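Local coordinates for ribose 5-phosphate isomerase B (Anaplasma phagocytophilum, PDB 4EM8), which probably interconverts ribose 5-phosphate and ribulose 5-phosphate, an aldose-ketose isomerisation, at residues 16-25 with 112-123; 9-17 with 50-60. All coordinates share one frame; numbering follows the deposited sequence.

Interaction 1 (16-25 with 112-123)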
loop_
_atom_site.group_PDB
_atom_site.type_symbol
_atom_site.label_atom_id
_atom_site.label_comp_id
_atom_site.label_asym_id
_atom_site.label_seq_id
_atom_site.Cartn_x
_atom_site.Cartn_y
_atom_site.Cartn_z
ATOM N N HIS A 16 -5.615 -2.854 -18.063
ATOM C CA HIS A 16 -6.211 -3.926 -18.847
ATOM C C HIS A 16 -6.433 -5.161 -18.017
ATOM O O HIS A 16 -7.395 -5.876 -18.248
ATOM C CB HIS A 16 -5.299 -4.271 -20.017
ATOM C CG HIS A 16 -3.884 -4.481 -19.606
ATOM N ND1 HIS A 16 -3.071 -3.462 -19.270
ATOM C CD2 HIS A 16 -3.145 -5.646 -19.447
ATOM C CE1 HIS A 16 -1.859 -3.947 -18.940
ATOM N NE2 HIS A 16 -1.907 -5.281 -19.037
ATOM N N ALA A 17 -5.549 -5.419 -17.046
ATOM C CA ALA A 17 -5.641 -6.636 -16.214
ATOM C C ALA A 17 -6.901 -6.614 -15.352
ATOM O O ALA A 17 -7.504 -7.653 -15.067
ATOM C CB ALA A 17 -4.400 -6.767 -15.314
ATOM N N GLY A 18 -7.305 -5.411 -14.963
ATOM C CA GLY A 18 -8.396 -5.207 -14.018
ATOM C C GLY A 18 -9.785 -4.999 -14.581
ATOM O O GLY A 18 -10.722 -4.829 -13.807
ATOM N N VAL A 19 -9.936 -5.013 -15.905
ATOM C CA VAL A 19 -11.226 -4.647 -16.555
ATOM C C VAL A 19 -12.380 -5.536 -16.105
ATOM O O VAL A 19 -13.427 -5.036 -15.665
ATOM C CB VAL A 19 -11.110 -4.645 -18.096
ATOM C CG1 VAL A 19 -12.482 -4.520 -18.745
ATOM C CG2 VAL A 19 -10.151 -3.537 -18.575
ATOM N N GLU A 20 -12.197 -6.850 -16.181
ATOM C CA GLU A 20 -13.253 -7.791 -15.814
ATOM C C GLU A 20 -13.693 -7.610 -14.344
ATOM O O GLU A 20 -14.876 -7.512 -14.064
ATOM C CB GLU A 20 -12.793 -9.232 -16.100
ATOM C CG GLU A 20 -13.721 -10.327 -15.605
ATOM C CD GLU A 20 -13.364 -11.717 -16.145
ATOM O OE1 GLU A 20 -12.425 -11.831 -16.976
ATOM O OE2 GLU A 20 -14.046 -12.701 -15.739
ATOM N N LEU A 21 -12.745 -7.517 -13.415
ATOM C CA LEU A 21 -13.113 -7.310 -12.031
ATOM C C LEU A 21 -13.784 -5.944 -11.831
ATOM O O LEU A 21 -14.744 -5.816 -11.059
ATOM C CB LEU A 21 -11.880 -7.422 -11.140
ATOM C CG LEU A 21 -12.105 -7.321 -9.634
ATOM C CD1 LEU A 21 -13.093 -8.399 -9.151
ATOM C CD2 LEU A 21 -10.764 -7.378 -8.901
ATOM N N ARG A 22 -13.245 -4.911 -12.490
ATOM C CA ARG A 22 -13.813 -3.580 -12.398
ATOM C C ARG A 22 -15.303 -3.553 -12.799
ATOM O O ARG A 22 -16.127 -2.870 -12.170
ATOM C CB ARG A 22 -12.999 -2.598 -13.256
ATOM C CG ARG A 22 -13.424 -1.163 -13.045
ATOM C CD ARG A 22 -12.810 -0.193 -14.034
ATOM N NE ARG A 22 -13.547 -0.099 -15.276
ATOM C CZ ARG A 22 -13.043 -0.214 -16.503
ATOM N NH1 ARG A 22 -13.849 -0.035 -17.552
ATOM N NH2 ARG A 22 -11.755 -0.469 -16.722
ATOM N N LEU A 23 -15.645 -4.273 -13.845
ATOM C CA LEU A 23 -17.022 -4.251 -14.354
ATOM C C LEU A 23 -17.933 -5.079 -13.421
ATOM O O LEU A 23 -19.074 -4.680 -13.148
ATOM C CB LEU A 23 -17.084 -4.751 -15.803
ATOM C CG LEU A 23 -16.380 -3.914 -16.894
ATOM C CD1 LEU A 23 -16.483 -4.624 -18.249
ATOM C CD2 LEU A 23 -16.902 -2.479 -17.000
ATOM N N PHE A 24 -17.392 -6.184 -12.890
ATOM C CA PHE A 24 -18.074 -6.998 -11.875
ATOM C C PHE A 24 -18.406 -6.193 -10.603
ATOM O O PHE A 24 -19.553 -6.244 -10.104
ATOM C CB PHE A 24 -17.228 -8.234 -11.527
ATOM C CG PHE A 24 -17.866 -9.158 -10.503
ATOM C CD1 PHE A 24 -18.857 -10.063 -10.875
ATOM C CD2 PHE A 24 -17.481 -9.099 -9.158
ATOM C CE1 PHE A 24 -19.441 -10.909 -9.941
ATOM C CE2 PHE A 24 -18.063 -9.939 -8.213
ATOM C CZ PHE A 24 -19.043 -10.842 -8.606
ATOM N N LEU A 25 -17.416 -5.464 -10.072
ATOM C CA LEU A 25 -17.626 -4.680 -8.864
ATOM C C LEU A 25 -18.479 -3.435 -9.124
ATOM O O LEU A 25 -19.201 -3.016 -8.239
ATOM C CB LEU A 25 -16.315 -4.326 -8.163
ATOM C CG LEU A 25 -15.465 -5.515 -7.740
ATOM C CD1 LEU A 25 -14.044 -5.061 -7.358
ATOM C CD2 LEU A 25 -16.131 -6.314 -6.629
ATOM N N PHE A 112 -7.230 -3.425 -5.552
ATOM C CA PHE A 112 -7.235 -4.878 -5.717
ATOM C C PHE A 112 -6.204 -5.319 -6.752
ATOM O O PHE A 112 -5.889 -4.569 -7.662
ATOM C CB PHE A 112 -8.579 -5.365 -6.266
ATOM C CG PHE A 112 -9.689 -5.277 -5.299
ATOM C CD1 PHE A 112 -9.747 -6.155 -4.247
ATOM C CD2 PHE A 112 -10.733 -4.369 -5.489
ATOM C CE1 PHE A 112 -10.776 -6.093 -3.343
ATOM C CE2 PHE A 112 -11.776 -4.313 -4.601
ATOM C CZ PHE A 112 -11.804 -5.193 -3.534
ATOM N N GLY A 113 -5.766 -6.567 -6.612
ATOM C CA GLY A 113 -4.882 -7.272 -7.544
ATOM C C GLY A 113 -5.735 -8.313 -8.214
ATOM O O GLY A 113 -5.951 -9.414 -7.661
ATOM N N SER A 114 -6.194 -7.991 -9.429
ATOM C CA SER A 114 -7.197 -8.795 -10.121
ATOM C C SER A 114 -6.690 -10.195 -10.436
ATOM O O SER A 114 -7.480 -11.121 -10.509
ATOM C CB SER A 114 -7.640 -8.113 -11.421
ATOM O OG SER A 114 -6.522 -7.967 -12.323
ATOM N N ARG A 115 -5.378 -10.355 -10.614
ATOM C CA ARG A 115 -4.813 -11.668 -10.907
ATOM C C ARG A 115 -4.624 -12.572 -9.696
ATOM O O ARG A 115 -4.260 -13.707 -9.859
ATOM C CB ARG A 115 -3.486 -11.509 -11.676
ATOM C CG ARG A 115 -3.735 -11.007 -13.076
ATOM C CD ARG A 115 -2.466 -10.758 -13.846
ATOM N NE ARG A 115 -2.768 -10.325 -15.219
ATOM C CZ ARG A 115 -1.963 -9.580 -15.981
ATOM N NH1 ARG A 115 -0.790 -9.178 -15.528
ATOM N NH2 ARG A 115 -2.331 -9.249 -17.215
ATOM N N TYR A 116 -4.896 -12.070 -8.507
ATOM C CA TYR A 116 -4.621 -12.753 -7.252
ATOM C C TYR A 116 -5.837 -12.824 -6.307
ATOM O O TYR A 116 -5.727 -13.413 -5.228
ATOM C CB TYR A 116 -3.421 -12.077 -6.541
ATOM C CG TYR A 116 -2.160 -12.219 -7.357
ATOM C CD1 TYR A 116 -1.374 -13.356 -7.253
ATOM C CD2 TYR A 116 -1.811 -11.269 -8.311
ATOM C CE1 TYR A 116 -0.251 -13.530 -8.045
ATOM C CE2 TYR A 116 -0.674 -11.429 -9.098
ATOM C CZ TYR A 116 0.104 -12.554 -8.954
ATOM O OH TYR A 116 1.210 -12.737 -9.746
ATOM N N ILE A 117 -6.985 -12.251 -6.688
ATOM C CA ILE A 117 -8.188 -12.317 -5.837
ATOM C C ILE A 117 -9.382 -12.783 -6.668
ATOM O O ILE A 117 -9.556 -12.370 -7.822
ATOM C CB ILE A 117 -8.441 -10.961 -5.179
ATOM C CG1 ILE A 117 -9.520 -11.075 -4.103
ATOM C CG2 ILE A 117 -8.825 -9.920 -6.217
ATOM C CD1 ILE A 117 -9.575 -9.849 -3.231
ATOM N N ASP A 118 -10.193 -13.680 -6.125
ATOM C CA ASP A 118 -11.328 -14.128 -6.894
ATOM C C ASP A 118 -12.464 -13.112 -6.716
ATOM O O ASP A 118 -12.531 -12.425 -5.674
ATOM C CB ASP A 118 -11.758 -15.538 -6.513
ATOM C CG ASP A 118 -12.935 -15.535 -5.601
ATOM O OD1 ASP A 118 -12.701 -15.369 -4.399
ATOM O OD2 ASP A 118 -14.078 -15.661 -6.094
ATOM N N PRO A 119 -13.353 -12.999 -7.725
ATOM C CA PRO A 119 -14.352 -11.937 -7.714
ATOM C C PRO A 119 -15.262 -11.949 -6.499
ATOM O O PRO A 119 -15.603 -10.895 -5.994
ATOM C CB PRO A 119 -15.151 -12.203 -9.002
ATOM C CG PRO A 119 -14.159 -12.832 -9.907
ATOM C CD PRO A 119 -13.425 -13.770 -8.981
ATOM N N ASP A 120 -15.664 -13.130 -6.035
ATOM C CA ASP A 120 -16.568 -13.193 -4.903
ATOM C C ASP A 120 -15.873 -12.714 -3.624
ATOM O O ASP A 120 -16.475 -12.012 -2.836
ATOM C CB ASP A 120 -17.151 -14.616 -4.738
ATOM C CG ASP A 120 -18.190 -14.956 -5.825
ATOM O OD1 ASP A 120 -18.544 -14.072 -6.636
ATOM O OD2 ASP A 120 -18.655 -16.110 -5.871
ATOM N N THR A 121 -14.601 -13.054 -3.434
ATOM C CA THR A 121 -13.879 -12.544 -2.286
ATOM C C THR A 121 -13.714 -11.022 -2.422
ATOM O O THR A 121 -13.922 -10.281 -1.447
ATOM C CB THR A 121 -12.502 -13.202 -2.090
ATOM O OG1 THR A 121 -12.637 -14.619 -2.173
ATOM C CG2 THR A 121 -11.913 -12.815 -0.719
ATOM N N ALA A 122 -13.404 -10.553 -3.629
ATOM C CA ALA A 122 -13.259 -9.107 -3.851
ATOM C C ALA A 122 -14.537 -8.349 -3.479
ATOM O O ALA A 122 -14.484 -7.261 -2.910
ATOM C CB ALA A 122 -12.871 -8.814 -5.280
ATOM N N GLN A 123 -15.684 -8.940 -3.789
ATOM C CA GLN A 123 -16.965 -8.327 -3.471
ATOM C C GLN A 123 -17.172 -8.212 -1.935
ATOM O O GLN A 123 -17.662 -7.189 -1.455
ATOM C CB GLN A 123 -18.081 -9.152 -4.143
ATOM C CG GLN A 123 -19.501 -8.819 -3.749
ATOM C CD GLN A 123 -20.459 -9.939 -4.157
ATOM O OE1 GLN A 123 -20.535 -10.303 -5.331
ATOM N NE2 GLN A 123 -21.168 -10.502 -3.184
HETATM O O HOH W 1 -0.204 -6.624 -16.618
#

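Interaction 2 (9-17 with 50-60)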
loop_
_atom_site.group_PDB
_atom_site.type_symbol
_atom_site.label_atom_id
_atom_site.label_comp_id
_atom_site.label_asym_id
_atom_site.label_seq_id
_atom_site.Cartn_x
_atom_site.Cartn_y
_atom_site.Cartn_z
ATOM N N ARG A 9 -21.223 6.992 -3.372
ATOM C CA ARG A 9 -20.616 7.364 -4.629
ATOM C C ARG A 9 -19.242 6.689 -4.701
ATOM O O ARG A 9 -18.462 6.787 -3.755
ATOM C CB ARG A 9 -20.438 8.888 -4.718
ATOM C CG ARG A 9 -21.738 9.678 -4.785
ATOM C CD ARG A 9 -21.573 11.136 -4.352
ATOM N NE ARG A 9 -20.512 11.811 -5.098
ATOM C CZ ARG A 9 -20.610 12.216 -6.365
ATOM N NH1 ARG A 9 -21.737 12.032 -7.057
ATOM N NH2 ARG A 9 -19.578 12.827 -6.944
ATOM N N VAL A 10 -18.962 6.029 -5.820
ATOM C CA VAL A 10 -17.679 5.390 -6.023
ATOM C C VAL A 10 -17.186 5.621 -7.448
ATOM O O VAL A 10 -17.950 5.520 -8.417
ATOM C CB VAL A 10 -17.779 3.869 -5.722
ATOM C CG1 VAL A 10 -16.425 3.174 -5.878
ATOM C CG2 VAL A 10 -18.295 3.664 -4.306
ATOM N N PHE A 11 -15.904 5.936 -7.555
ATOM C CA PHE A 11 -15.220 6.026 -8.828
ATOM C C PHE A 11 -14.249 4.841 -8.973
ATOM O O PHE A 11 -13.406 4.551 -8.079
ATOM C CB PHE A 11 -14.484 7.381 -8.945
ATOM C CG PHE A 11 -15.402 8.581 -8.935
ATOM C CD1 PHE A 11 -15.974 9.035 -7.745
ATOM C CD2 PHE A 11 -15.677 9.289 -10.124
ATOM C CE1 PHE A 11 -16.837 10.135 -7.747
ATOM C CE2 PHE A 11 -16.526 10.402 -10.130
ATOM C CZ PHE A 11 -17.102 10.831 -8.938
ATOM N N LEU A 12 -14.332 4.165 -10.113
ATOM C CA LEU A 12 -13.545 2.954 -10.320
ATOM C C LEU A 12 -12.687 3.060 -11.554
ATOM O O LEU A 12 -13.136 3.578 -12.579
ATOM C CB LEU A 12 -14.464 1.758 -10.475
ATOM C CG LEU A 12 -15.360 1.397 -9.270
ATOM C CD1 LEU A 12 -16.798 1.897 -9.480
ATOM C CD2 LEU A 12 -15.364 -0.114 -9.023
ATOM N N SER A 13 -11.458 2.563 -11.469
ATOM C CA SER A 13 -10.637 2.434 -12.652
ATOM C C SER A 13 -9.713 1.242 -12.600
ATOM O O SER A 13 -9.427 0.692 -11.533
ATOM C CB SER A 13 -9.836 3.722 -12.944
ATOM O OG SER A 13 -8.678 3.794 -12.165
ATOM N N SER A 14 -9.245 0.865 -13.788
ATOM C CA SER A 14 -8.273 -0.171 -13.934
ATOM C C SER A 14 -7.401 -0.027 -15.169
ATOM O O SER A 14 -7.636 0.808 -16.083
ATOM C CB SER A 14 -8.982 -1.541 -14.003
ATOM O OG SER A 14 -9.560 -1.731 -15.289
ATOM N N ASP A 15 -6.359 -0.851 -15.167
ATOM C CA ASP A 15 -5.612 -1.125 -16.369
ATOM C C ASP A 15 -6.257 -2.345 -17.030
ATOM O O ASP A 15 -7.348 -2.796 -16.634
ATOM C CB ASP A 15 -4.090 -1.258 -16.097
ATOM C CG ASP A 15 -3.708 -2.518 -15.375
ATOM O OD1 ASP A 15 -4.580 -3.336 -15.054
ATOM O OD2 ASP A 15 -2.493 -2.687 -15.111
ATOM N N HIS A 16 -5.615 -2.854 -18.063
ATOM C CA HIS A 16 -6.211 -3.926 -18.847
ATOM C C HIS A 16 -6.433 -5.161 -18.017
ATOM O O HIS A 16 -7.395 -5.876 -18.248
ATOM C CB HIS A 16 -5.299 -4.271 -20.017
ATOM C CG HIS A 16 -3.884 -4.481 -19.606
ATOM N ND1 HIS A 16 -3.071 -3.462 -19.270
ATOM C CD2 HIS A 16 -3.145 -5.646 -19.447
ATOM C CE1 HIS A 16 -1.859 -3.947 -18.940
ATOM N NE2 HIS A 16 -1.907 -5.281 -19.037
ATOM N N ALA A 17 -5.549 -5.419 -17.046
ATOM C CA ALA A 17 -5.641 -6.636 -16.214
ATOM C C ALA A 17 -6.901 -6.614 -15.352
ATOM O O ALA A 17 -7.504 -7.653 -15.067
ATOM C CB ALA A 17 -4.400 -6.767 -15.314
ATOM N N TYR A 50 -1.080 1.373 -15.704
ATOM C CA TYR A 50 -1.949 1.671 -14.550
ATOM C C TYR A 50 -1.804 3.101 -14.032
ATOM O O TYR A 50 -2.809 3.720 -13.675
ATOM C CB TYR A 50 -1.828 0.610 -13.418
ATOM C CG TYR A 50 -0.429 0.420 -12.883
ATOM C CD1 TYR A 50 0.049 1.210 -11.846
ATOM C CD2 TYR A 50 0.426 -0.534 -13.432
ATOM C CE1 TYR A 50 1.349 1.060 -11.372
ATOM C CE2 TYR A 50 1.733 -0.704 -12.957
ATOM C CZ TYR A 50 2.194 0.105 -11.945
ATOM O OH TYR A 50 3.481 -0.054 -11.477
ATOM N N PRO A 51 -0.581 3.665 -14.022
ATOM C CA PRO A 51 -0.492 5.039 -13.484
ATOM C C PRO A 51 -1.337 6.104 -14.205
ATOM O O PRO A 51 -1.751 7.087 -13.575
ATOM C CB PRO A 51 1.000 5.373 -13.627
ATOM C CG PRO A 51 1.691 4.046 -13.633
ATOM C CD PRO A 51 0.759 3.149 -14.380
ATOM N N ASP A 52 -1.596 5.911 -15.497
ATOM C CA ASP A 52 -2.401 6.851 -16.251
ATOM C C ASP A 52 -3.892 6.837 -15.875
ATOM O O ASP A 52 -4.614 7.744 -16.244
ATOM C CB ASP A 52 -2.256 6.590 -17.753
ATOM C CG ASP A 52 -0.850 6.826 -18.253
ATOM O OD1 ASP A 52 -0.141 7.694 -17.724
ATOM O OD2 ASP A 52 -0.443 6.136 -19.186
ATOM N N TYR A 53 -4.351 5.818 -15.160
ATOM C CA TYR A 53 -5.785 5.668 -14.831
ATOM C C TYR A 53 -6.150 6.003 -13.366
ATOM O O TYR A 53 -7.280 5.809 -12.913
ATOM C CB TYR A 53 -6.245 4.278 -15.291
ATOM C CG TYR A 53 -6.293 4.239 -16.798
ATOM C CD1 TYR A 53 -5.148 3.960 -17.537
ATOM C CD2 TYR A 53 -7.451 4.564 -17.476
ATOM C CE1 TYR A 53 -5.174 3.965 -18.914
ATOM C CE2 TYR A 53 -7.490 4.580 -18.854
ATOM C CZ TYR A 53 -6.342 4.263 -19.560
ATOM O OH TYR A 53 -6.343 4.281 -20.913
ATOM N N VAL A 54 -5.203 6.592 -12.657
ATOM C CA VAL A 54 -5.388 6.991 -11.256
ATOM C C VAL A 54 -5.978 8.409 -11.104
ATOM O O VAL A 54 -6.845 8.671 -10.260
ATOM C CB VAL A 54 -4.025 6.863 -10.526
ATOM C CG1 VAL A 54 -4.070 7.470 -9.135
ATOM C CG2 VAL A 54 -3.604 5.381 -10.476
ATOM N N HIS A 55 -5.518 9.320 -11.934
ATOM C CA HIS A 55 -5.855 10.735 -11.777
ATOM C C HIS A 55 -7.330 11.026 -11.747
ATOM O O HIS A 55 -7.809 11.761 -10.891
ATOM C CB HIS A 55 -5.170 11.548 -12.871
ATOM C CG HIS A 55 -3.674 11.401 -12.864
ATOM N ND1 HIS A 55 -3.032 10.504 -13.637
ATOM C CD2 HIS A 55 -2.692 12.052 -12.111
ATOM C CE1 HIS A 55 -1.704 10.589 -13.407
ATOM N NE2 HIS A 55 -1.500 11.537 -12.475
ATOM N N ASP A 56 -8.073 10.447 -12.670
ATOM C CA ASP A 56 -9.498 10.705 -12.743
ATOM C C ASP A 56 -10.284 10.222 -11.534
ATOM O O ASP A 56 -11.348 10.770 -11.235
ATOM C CB ASP A 56 -10.076 10.051 -13.987
ATOM C CG ASP A 56 -9.853 10.866 -15.228
ATOM O OD1 ASP A 56 -9.349 12.013 -15.155
ATOM O OD2 ASP A 56 -10.202 10.342 -16.297
ATOM N N VAL A 57 -9.778 9.189 -10.866
ATOM C CA VAL A 57 -10.409 8.671 -9.670
ATOM C C VAL A 57 -10.052 9.551 -8.475
ATOM O O VAL A 57 -10.938 10.082 -7.789
ATOM C CB VAL A 57 -9.998 7.193 -9.472
ATOM C CG1 VAL A 57 -10.434 6.624 -8.125
ATOM C CG2 VAL A 57 -10.604 6.347 -10.584
ATOM N N VAL A 58 -8.758 9.739 -8.233
ATOM C CA VAL A 58 -8.326 10.474 -7.041
ATOM C C VAL A 58 -8.797 11.944 -7.041
ATOM O O VAL A 58 -9.051 12.509 -5.974
ATOM C CB VAL A 58 -6.801 10.422 -6.839
ATOM C CG1 VAL A 58 -6.361 8.964 -6.778
ATOM C CG2 VAL A 58 -6.040 11.227 -7.896
ATOM N N ARG A 59 -8.951 12.527 -8.225
ATOM C CA ARG A 59 -9.526 13.895 -8.363
ATOM C C ARG A 59 -10.914 13.955 -7.744
ATOM O O ARG A 59 -11.306 14.992 -7.257
ATOM C CB ARG A 59 -9.661 14.316 -9.837
ATOM C CG ARG A 59 -8.783 15.502 -10.249
ATOM C CD ARG A 59 -9.105 16.061 -11.636
ATOM N NE ARG A 59 -8.770 15.151 -12.747
ATOM C CZ ARG A 59 -7.532 14.865 -13.183
ATOM N NH1 ARG A 59 -7.379 14.035 -14.207
ATOM N NH2 ARG A 59 -6.441 15.378 -12.609
ATOM N N GLU A 60 -11.663 12.846 -7.780
ATOM C CA GLU A 60 -13.056 12.864 -7.337
ATOM C C GLU A 60 -13.283 12.349 -5.914
ATOM O O GLU A 60 -14.376 12.482 -5.379
ATOM C CB GLU A 60 -13.948 12.073 -8.307
ATOM C CG GLU A 60 -13.870 12.530 -9.761
ATOM C CD GLU A 60 -14.409 13.922 -9.988
ATOM O OE1 GLU A 60 -14.076 14.499 -11.039
ATOM O OE2 GLU A 60 -15.150 14.457 -9.129
HETATM O O HOH W 2 -16.627 13.631 -6.462
HETATM O O HOH W 3 -0.447 -1.394 -16.471
#

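Interaction 1 (16-25 with 112-123)
Leu21 and Phe24, on one side of helix 19-25, meet Pro119 and its neighbours at the start of helix 119-123, two helices on one face of the parallel Rossmann-like sheet of the RpiB fold. The two axes approach to 10.4 Å with a signed crossing angle of -49°, and Leu21, Phe24 and Leu25 bridge the helices. In Leu21 the CG stands anti to the backbone N (chi1 -176°), which carries it across, and the two methyls divide the neighbours: CD1 lies 3.9 Å from Ala122 CB, while CD2 sits 4.0 Å from Phe112 CB, beside Ser114 and Ile117. Phe24 lies nearer the exposed side. Pro119 CB stands 4.0 Å from the centroid of the Phe24 ring, 21° off its normal, a CH-pi contact over one face. One residue further on, Leu25 meets Phe112 from the opposite direction, its CD1 3.6 Å from Phe112 CE2.

At the other end the packing gives way to polar atoms around the predicted ribulose 5-phosphate site, which includes His16 and Arg115. Ser114 turns its side chain toward the 16-25 segment, with OG 2.9 Å from Ala17 O. The extended Arg115 chain lays one guanidinium face over Ala17 CB. A water joins the two site residues, accepting a hydrogen bond from Arg115 NH1 at 2.8 Å and lying 3.2 Å from His16 NE2.

Interaction 2 (9-17 with 50-60)
Ser13 and Tyr53 meet where strand 9-14, an interior strand of the parallel sheet in this Rossmann-like fold, passes over the segment holding the short helix 55-58. Alternate residues Phe11 and Ser13 turn their side chains toward that segment, whereas Leu12 and Ser14 point away. The tight part centres on the buried Ser13, Val57 and Phe11. Ser13 OG, held between the backbone N and the carbonyl carbon, donates to Tyr53 O at 2.6 Å, coming from above the carbonyl plane, 41° out of it. Val57 fits beside it, with CG2 3.6 Å from Ser13 CB and CG1 3.6 Å from Phe11 O. Glu60 closes over one face of the Phe11 ring from the exposed rim: Glu60 CB sits over the ring centre, 3.4 Å from the centroid and 8° off the normal, a CH-pi contact, and Glu60 CG lies 3.4 Å from Phe11 CE2. On its own strand, Arg9 NH2 lies at the edge of the same ring, in its plane.

Water enters at both ends. The Asp15 end is buried: Asp15, predicted to bind ribulose 5-phosphate, runs alongside Tyr50 with carboxylate and ring planes 72° apart, and a water donates to Asp15 OD2 and accepts from Tyr50 N. The solvent side is at Arg9 and Glu60, where a second water accepts from Arg9 NH2 and donates both to Glu60 O, 2.7 Å away, and to Glu60 OE2.

Overall arrangement
The centres of interactions 1 and 2 lie 14 Å apart, and their segments alternate along the chain: 9-17 and 16-25 overlap at His16 and Ala17, then come 50-60 and 112-123. Strand 9-14 leads directly into helix 19-31, so one strand-loop-helix unit serves both contacts. Interaction 1 packs that helix near strand 109-113 and helix 119-131; interaction 2 packs the strand against 50-60. The two are also tied by Arg22 NH2, 2.9 Å from Ser14 OG, a probable hydrogen bond. Asp15, His16 and Arg115, all predicted substrate-binding residues, gather near this connecting loop, and Arg142 of the second subunit packs on His16, consistent with a site at the dimer interface.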